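Local coordinates for RabGDI protein (Plasmodium falciparum 3D7, PDB 3P1W) that probably binds prenylated Rab GTPases and slows the release of their GDP, as part of Rab cycling in membrane traffic, at residues C164-F167 / Y168-V171; N200-Q203 / L204-D207; E231-K234 / L235-S239. One frame throughout, in Å; residues are numbered along the deposited sequence.

Following the chain from its N terminus, interaction 1 comes first, on helix 158-173. Interaction 2 follows at the turn from helix 192-198 into helix 203-213. Interaction 3 lies last, on helix 226-243. Each is local and closes only a turn or two of backbone, so none nests in or crosses another. Interaction 1 touches both of the others. Its C164 and F167 pack on L201 of interaction 2, and C164 also meets T205. F167, Y168 and V171 meet I233, K234 and M237 of interaction 3. Interactions 2 and 3 stay about 8 Å apart at their nearest atoms, but their helices meet where I233 and Y236 touch V213. The three helices thus form one packed group.

Interaction 1 (C164-F167 / Y168-V171); sequences CKNF and YQYV
One face of helix 158-173 carries a run of i to i+4 side-chain contacts, in which C164 meets Y168 and F167 meets V171. The sulfur SG of C164 lies 4.6 Å from the centroid of the Y168 ring. It sits almost on the ring normal, above the face, as a rather distant Cys sulfur-aromatic contact. F167 and V171 make a CH-pi contact. The methyl CG2 of V171 lies over one face of the F167 ring, 3.9 Å from its centroid. It is offset toward the rim, and its nearest ring atom is CZ of F167, at 3.7 Å. F167 holds CG anti to the backbone N (chi1 178°), which carries its ring along the helix toward V171. F167 CD2 and Y168 CD1 also touch, at 3.9 Å. On another side of the helix, the amide NE2 of Q169 lies 3.5 Å from CG of K165, against the methylene part of the lysine. Four regular i to i+4 backbone bonds hold the turns. The first joins Y168 N to C164 O at 2.9 Å, and the last joins V171 N to F167 O at 3.0 Å. The hydroxyls of Y168 and Y170 have outside partners, the backbone oxygens of P144 and W182. Three helices lie around the contact: F167 and Y168 reach L209 on helix 203-213, F167, Y168 and V171 pack on helix 226-243, and Y168, K165 and Q169 touch helix 147-151.

Interaction 2 (N200-Q203 / L204-D207); sequences NLCQ and LTID
T205 turns back over L201 and C202 at the start of helix 203-213. C202 is the N-cap residue. Its SG stands between the backbone N and the carbonyl carbon (chi1 78°), which swings the sulfur over the first turn. There it comes 3.3 Å from OG1 of T205. The methyl CG2 of T205, the other branch, meets CD1 of L201 at 4.0 Å. I206 lies along the chain leading into the helix: its CD1 packs on the backbone oxygens of L201 and C202. The chain of Q203 bends at CB-CG (chi2 46°), folding the amide back toward D207. NE2 of Q203 then lies 2.5 Å from OD1 of D207, too short for an ordinary bond, and the angle at the hydrogen is poor. The contact is doubtful as a hydrogen bond. The backbone bonds are regular, with I206 N reaching C202 O at 3.0 Å and D207 N reaching Q203 O at 2.8 Å. Polar partners lie beyond the turn. OE1 of E160 takes hydrogen bonds from both T205 OG1 and C202 N, and D207 OD2 bonds to ND2 of N353. The carboxylate of E160 thus ties the N-cap residue to the first turn, and its negative charge probably suits the positive end of the helix dipole.

Interaction 3 (E231-K234 / L235-S239); sequences ERIK and LYMQS
E231 opens this part of helix 226-243 by accepting the backbone N-H of L235 at its O, at 2.8 Å. Its carbonyl O also lies against CB of L235. R232 takes the N-H of Y236 in the same way, while its guanidinium turns away from the following turn. That group pairs with E440 in a salt bridge, donates from NE to the backbone oxygen of A214 and makes a cation-pi contact with Y216. I233 accepts from M237 N at 3.0 Å. Its methyl CG2 comes within 4.2 Å of SD of M237, on the side that packs against F167 and Y168 of helix 158-173. K234 accepts from Q238 N, and its side chain reaches the same residue. The lysine starts with CG anti to the backbone N (chi1 -160°) and bends twice near its end, bringing NZ within 2.8 Å of OE1 of Q238. This bond is weak. Q238 itself is extended beyond CG, and its CG rests 3.4 Å from K234 O. At the next residue, L235 O accepts from two donors of S239, one turn further on: N at 2.9 Å and OG at 2.6 Å. They come from opposite faces of the carbonyl plane. S239 OG also has a weak bond with G99 N. The helix therefore combines a buried apolar side with polar groups bonded both locally and outside, and the charge of R232 is probably offset in part by E440.

Interaction 1 (C164-F167 / Y168-V171)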
loop_
_atom_site.group_PDB
_atom_site.type_symbol
_atom_site.label_atom_id
_atom_site.label_comp_id
_atom_site.label_asym_id
_atom_site.label_seq_id
_atom_site.Cartn_x
_atom_site.Cartn_y
_atom_site.Cartn_z
ATOM N N CYS A 164 13.827 -14.981 20.363
ATOM C CA CYS A 164 12.751 -14.213 19.730
ATOM C C CYS A 164 11.486 -14.176 20.607
ATOM O O CYS A 164 10.810 -13.149 20.680
ATOM C CB CYS A 164 12.420 -14.767 18.343
ATOM S SG CYS A 164 11.615 -13.551 17.308
ATOM N N LYS A 165 11.195 -15.275 21.311
ATOM C CA LYS A 165 10.083 -15.294 22.274
ATOM C C LYS A 165 10.309 -14.217 23.327
ATOM O O LYS A 165 9.395 -13.467 23.648
ATOM C CB LYS A 165 9.902 -16.667 22.942
ATOM C CG LYS A 165 8.834 -16.685 24.084
ATOM C CD LYS A 165 8.894 -17.928 25.026
ATOM C CE LYS A 165 10.248 -18.123 25.747
ATOM N NZ LYS A 165 10.233 -17.973 27.257
ATOM N N ASN A 166 11.532 -14.134 23.843
ATOM C CA ASN A 166 11.880 -13.152 24.872
ATOM C C ASN A 166 11.733 -11.734 24.329
ATOM O O ASN A 166 11.237 -10.832 25.015
ATOM C CB ASN A 166 13.310 -13.379 25.394
ATOM C CG ASN A 166 13.455 -14.673 26.206
ATOM O OD1 ASN A 166 12.535 -15.096 26.917
ATOM N ND2 ASN A 166 14.632 -15.300 26.111
ATOM N N PHE A 167 12.136 -11.543 23.076
ATOM C CA PHE A 167 12.002 -10.244 22.434
ATOM C C PHE A 167 10.535 -9.842 22.321
ATOM O O PHE A 167 10.162 -8.740 22.689
ATOM C CB PHE A 167 12.671 -10.260 21.062
ATOM C CG PHE A 167 12.533 -8.975 20.317
ATOM C CD1 PHE A 167 13.144 -7.829 20.789
ATOM C CD2 PHE A 167 11.799 -8.909 19.145
ATOM C CE1 PHE A 167 13.025 -6.622 20.105
ATOM C CE2 PHE A 167 11.682 -7.704 18.456
ATOM C CZ PHE A 167 12.299 -6.561 18.953
ATOM N N TYR A 168 9.696 -10.735 21.814
ATOM C CA TYR A 168 8.273 -10.432 21.702
ATOM C C TYR A 168 7.616 -10.179 23.062
ATOM O O TYR A 168 6.769 -9.304 23.186
ATOM C CB TYR A 168 7.533 -11.527 20.942
ATOM C CG TYR A 168 7.619 -11.413 19.420
ATOM C CD1 TYR A 168 8.192 -10.306 18.786
ATOM C CD2 TYR A 168 7.061 -12.383 18.621
ATOM C CE1 TYR A 168 8.230 -10.214 17.385
ATOM C CE2 TYR A 168 7.096 -12.306 17.246
ATOM C CZ TYR A 168 7.673 -11.227 16.622
ATOM O OH TYR A 168 7.681 -11.179 15.225
ATOM N N GLN A 169 7.997 -10.948 24.073
ATOM C CA GLN A 169 7.505 -10.698 25.429
ATOM C C GLN A 169 7.862 -9.281 25.880
ATOM O O GLN A 169 6.996 -8.541 26.343
ATOM C CB GLN A 169 8.029 -11.751 26.410
ATOM C CG GLN A 169 7.351 -13.098 26.252
ATOM C CD GLN A 169 7.910 -14.144 27.198
ATOM O OE1 GLN A 169 8.712 -13.834 28.073
ATOM N NE2 GLN A 169 7.490 -15.388 27.022
ATOM N N TYR A 170 9.125 -8.903 25.702
ATOM C CA TYR A 170 9.584 -7.544 26.017
ATOM C C TYR A 170 8.766 -6.466 25.311
ATOM O O TYR A 170 8.275 -5.540 25.958
ATOM C CB TYR A 170 11.063 -7.384 25.651
ATOM C CG TYR A 170 11.645 -6.000 25.918
ATOM C CD1 TYR A 170 11.899 -5.562 27.220
ATOM C CD2 TYR A 170 11.989 -5.158 24.869
ATOM C CE1 TYR A 170 12.456 -4.294 27.462
ATOM C CE2 TYR A 170 12.540 -3.899 25.095
ATOM C CZ TYR A 170 12.778 -3.475 26.398
ATOM O OH TYR A 170 13.325 -2.223 26.594
ATOM N N VAL A 171 8.617 -6.586 23.987
ATOM C CA VAL A 171 7.895 -5.570 23.213
ATOM C C VAL A 171 6.429 -5.506 23.638
ATOM O O VAL A 171 5.841 -4.432 23.727
ATOM C CB VAL A 171 7.969 -5.852 21.683
ATOM C CG1 VAL A 171 7.176 -4.803 20.907
ATOM C CG2 VAL A 171 9.413 -5.877 21.222
#

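Interaction 2 (N200-Q203 / L204-D207)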
loop_
_atom_site.group_PDB
_atom_site.type_symbol
_atom_site.label_atom_id
_atom_site.label_comp_id
_atom_site.label_asym_id
_atom_site.label_seq_id
_atom_site.Cartn_x
_atom_site.Cartn_y
_atom_site.Cartn_z
ATOM N N ASN A 200 20.367 -10.655 21.593
ATOM C CA ASN A 200 21.227 -11.564 20.842
ATOM C C ASN A 200 20.506 -12.208 19.640
ATOM O O ASN A 200 20.679 -13.399 19.359
ATOM C CB ASN A 200 21.823 -12.634 21.772
ATOM C CG ASN A 200 23.287 -12.930 21.465
ATOM O OD1 ASN A 200 23.694 -12.997 20.302
ATOM N ND2 ASN A 200 24.083 -13.098 22.508
ATOM N N LEU A 201 19.693 -11.414 18.943
ATOM C CA LEU A 201 19.007 -11.897 17.733
ATOM C C LEU A 201 19.974 -11.940 16.540
ATOM O O LEU A 201 20.780 -11.030 16.374
ATOM C CB LEU A 201 17.799 -11.008 17.421
ATOM C CG LEU A 201 16.700 -10.911 18.484
ATOM C CD1 LEU A 201 15.501 -10.144 17.966
ATOM C CD2 LEU A 201 16.248 -12.284 18.990
ATOM N N CYS A 202 19.886 -12.993 15.714
ATOM C CA CYS A 202 20.737 -13.127 14.514
ATOM C C CYS A 202 20.195 -12.354 13.284
ATOM O O CYS A 202 19.073 -11.848 13.303
ATOM C CB CYS A 202 20.906 -14.599 14.145
ATOM S SG CYS A 202 19.496 -15.296 13.294
ATOM N N GLN A 203 21.007 -12.299 12.229
ATOM C CA GLN A 203 20.744 -11.442 11.093
ATOM C C GLN A 203 19.426 -11.781 10.392
ATOM O O GLN A 203 18.646 -10.883 10.099
ATOM C CB GLN A 203 21.917 -11.469 10.094
ATOM C CG GLN A 203 21.757 -10.530 8.890
ATOM C CD GLN A 203 21.291 -9.123 9.284
ATOM O OE1 GLN A 203 21.777 -8.556 10.269
ATOM N NE2 GLN A 203 20.343 -8.562 8.520
ATOM N N LEU A 204 19.179 -13.064 10.136
ATOM C CA LEU A 204 17.935 -13.499 9.514
ATOM C C LEU A 204 16.720 -13.117 10.356
ATOM O O LEU A 204 15.671 -12.741 9.817
ATOM C CB LEU A 204 17.974 -15.011 9.238
ATOM C CG LEU A 204 18.895 -15.426 8.077
ATOM C CD1 LEU A 204 19.145 -16.957 8.084
ATOM C CD2 LEU A 204 18.349 -14.942 6.729
ATOM N N THR A 205 16.860 -13.150 11.682
ATOM C CA THR A 205 15.770 -12.705 12.563
ATOM C C THR A 205 15.507 -11.219 12.397
ATOM O O THR A 205 14.355 -10.801 12.254
ATOM C CB THR A 205 16.076 -12.996 14.035
ATOM O OG1 THR A 205 16.436 -14.367 14.154
ATOM C CG2 THR A 205 14.851 -12.705 14.922
ATOM N N ILE A 206 16.588 -10.442 12.413
ATOM C CA ILE A 206 16.556 -8.999 12.182
ATOM C C ILE A 206 15.901 -8.693 10.829
ATOM O O ILE A 206 15.078 -7.774 10.712
ATOM C CB ILE A 206 17.986 -8.393 12.262
ATOM C CG1 ILE A 206 18.481 -8.422 13.720
ATOM C CG2 ILE A 206 18.003 -6.958 11.740
ATOM C CD1 ILE A 206 19.996 -8.269 13.900
ATOM N N ASP A 207 16.249 -9.490 9.825
ATOM C CA ASP A 207 15.666 -9.346 8.497
ATOM C C ASP A 207 14.152 -9.390 8.490
ATOM O O ASP A 207 13.522 -8.473 7.943
ATOM C CB ASP A 207 16.176 -10.435 7.563
ATOM C CG ASP A 207 17.631 -10.284 7.233
ATOM O OD1 ASP A 207 18.195 -9.202 7.515
ATOM O OD2 ASP A 207 18.205 -11.274 6.702
#

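Interaction 3 (E231-K234 / L235-S239)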
loop_
_atom_site.group_PDB
_atom_site.type_symbol
_atom_site.label_atom_id
_atom_site.label_comp_id
_atom_site.label_asym_id
_atom_site.label_seq_id
_atom_site.Cartn_x
_atom_site.Cartn_y
_atom_site.Cartn_z
ATOM N N GLU A 231 7.688 0.758 18.637
ATOM C CA GLU A 231 6.284 1.141 18.489
ATOM C C GLU A 231 5.645 0.426 17.310
ATOM O O GLU A 231 4.512 -0.024 17.381
ATOM C CB GLU A 231 6.139 2.665 18.296
ATOM C CG GLU A 231 6.401 3.488 19.541
ATOM C CD GLU A 231 5.258 3.463 20.547
ATOM O OE1 GLU A 231 4.396 2.556 20.490
ATOM O OE2 GLU A 231 5.237 4.357 21.417
ATOM N N ARG A 232 6.391 0.328 16.222
ATOM C CA ARG A 232 5.896 -0.308 15.010
ATOM C C ARG A 232 5.721 -1.809 15.192
ATOM O O ARG A 232 4.712 -2.384 14.776
ATOM C CB ARG A 232 6.846 -0.022 13.854
ATOM C CG ARG A 232 6.783 1.434 13.386
ATOM C CD ARG A 232 7.903 1.749 12.452
ATOM N NE ARG A 232 7.707 1.141 11.142
ATOM C CZ ARG A 232 6.996 1.683 10.148
ATOM N NH1 ARG A 232 6.395 2.862 10.285
ATOM N NH2 ARG A 232 6.893 1.037 9.003
ATOM N N ILE A 233 6.700 -2.444 15.823
ATOM C CA ILE A 233 6.606 -3.879 16.132
ATOM C C ILE A 233 5.440 -4.119 17.080
ATOM O O ILE A 233 4.610 -4.986 16.834
ATOM C CB ILE A 233 7.936 -4.451 16.685
ATOM C CG1 ILE A 233 9.020 -4.338 15.616
ATOM C CG2 ILE A 233 7.774 -5.934 17.081
ATOM C CD1 ILE A 233 10.390 -4.856 16.028
ATOM N N LYS A 234 5.332 -3.307 18.133
ATOM C CA LYS A 234 4.181 -3.419 19.036
ATOM C C LYS A 234 2.852 -3.231 18.307
ATOM O O LYS A 234 1.900 -3.966 18.549
ATOM C CB LYS A 234 4.276 -2.424 20.201
ATOM C CG LYS A 234 3.395 -2.839 21.369
ATOM C CD LYS A 234 3.645 -2.001 22.619
ATOM C CE LYS A 234 3.197 -0.570 22.432
ATOM N NZ LYS A 234 1.802 -0.478 21.899
ATOM N N LEU A 235 2.801 -2.261 17.404
ATOM C CA LEU A 235 1.585 -2.005 16.619
ATOM C C LEU A 235 1.176 -3.192 15.763
ATOM O O LEU A 235 -0.011 -3.512 15.685
ATOM C CB LEU A 235 1.739 -0.750 15.757
ATOM C CG LEU A 235 0.470 -0.266 15.033
ATOM C CD1 LEU A 235 -0.539 0.363 16.001
ATOM C CD2 LEU A 235 0.845 0.718 13.932
ATOM N N TYR A 236 2.146 -3.839 15.114
ATOM C CA TYR A 236 1.874 -5.048 14.352
ATOM C C TYR A 236 1.236 -6.087 15.286
ATOM O O TYR A 236 0.168 -6.659 15.005
ATOM C CB TYR A 236 3.178 -5.604 13.783
ATOM C CG TYR A 236 3.013 -6.733 12.814
ATOM C CD1 TYR A 236 3.002 -6.495 11.431
ATOM C CD2 TYR A 236 2.884 -8.041 13.250
ATOM C CE1 TYR A 236 2.840 -7.531 10.534
ATOM C CE2 TYR A 236 2.745 -9.079 12.355
ATOM C CZ TYR A 236 2.735 -8.832 10.990
ATOM O OH TYR A 236 2.579 -9.880 10.099
ATOM N N MET A 237 1.909 -6.315 16.407
ATOM C CA MET A 237 1.455 -7.289 17.401
ATOM C C MET A 237 0.037 -7.008 17.927
ATOM O O MET A 237 -0.766 -7.930 18.040
ATOM C CB MET A 237 2.445 -7.344 18.564
ATOM C CG MET A 237 3.804 -7.898 18.180
ATOM S SD MET A 237 4.960 -7.845 19.569
ATOM C CE MET A 237 4.308 -9.165 20.580
ATOM N N GLN A 238 -0.258 -5.745 18.234
ATOM C CA GLN A 238 -1.606 -5.320 18.676
ATOM C C GLN A 238 -2.656 -5.483 17.579
ATOM O O GLN A 238 -3.797 -5.858 17.862
ATOM C CB GLN A 238 -1.608 -3.853 19.082
ATOM C CG GLN A 238 -0.898 -3.536 20.388
ATOM C CD GLN A 238 -0.868 -2.040 20.689
ATOM O OE1 GLN A 238 -0.793 -1.638 21.849
ATOM N NE2 GLN A 238 -0.925 -1.214 19.647
ATOM N N SER A 239 -2.253 -5.199 16.334
ATOM C CA SER A 239 -3.162 -5.210 15.189
ATOM C C SER A 239 -3.754 -6.582 14.851
ATOM O O SER A 239 -4.809 -6.646 14.221
ATOM C CB SER A 239 -2.460 -4.625 13.950
ATOM O OG SER A 239 -2.077 -3.268 14.163
#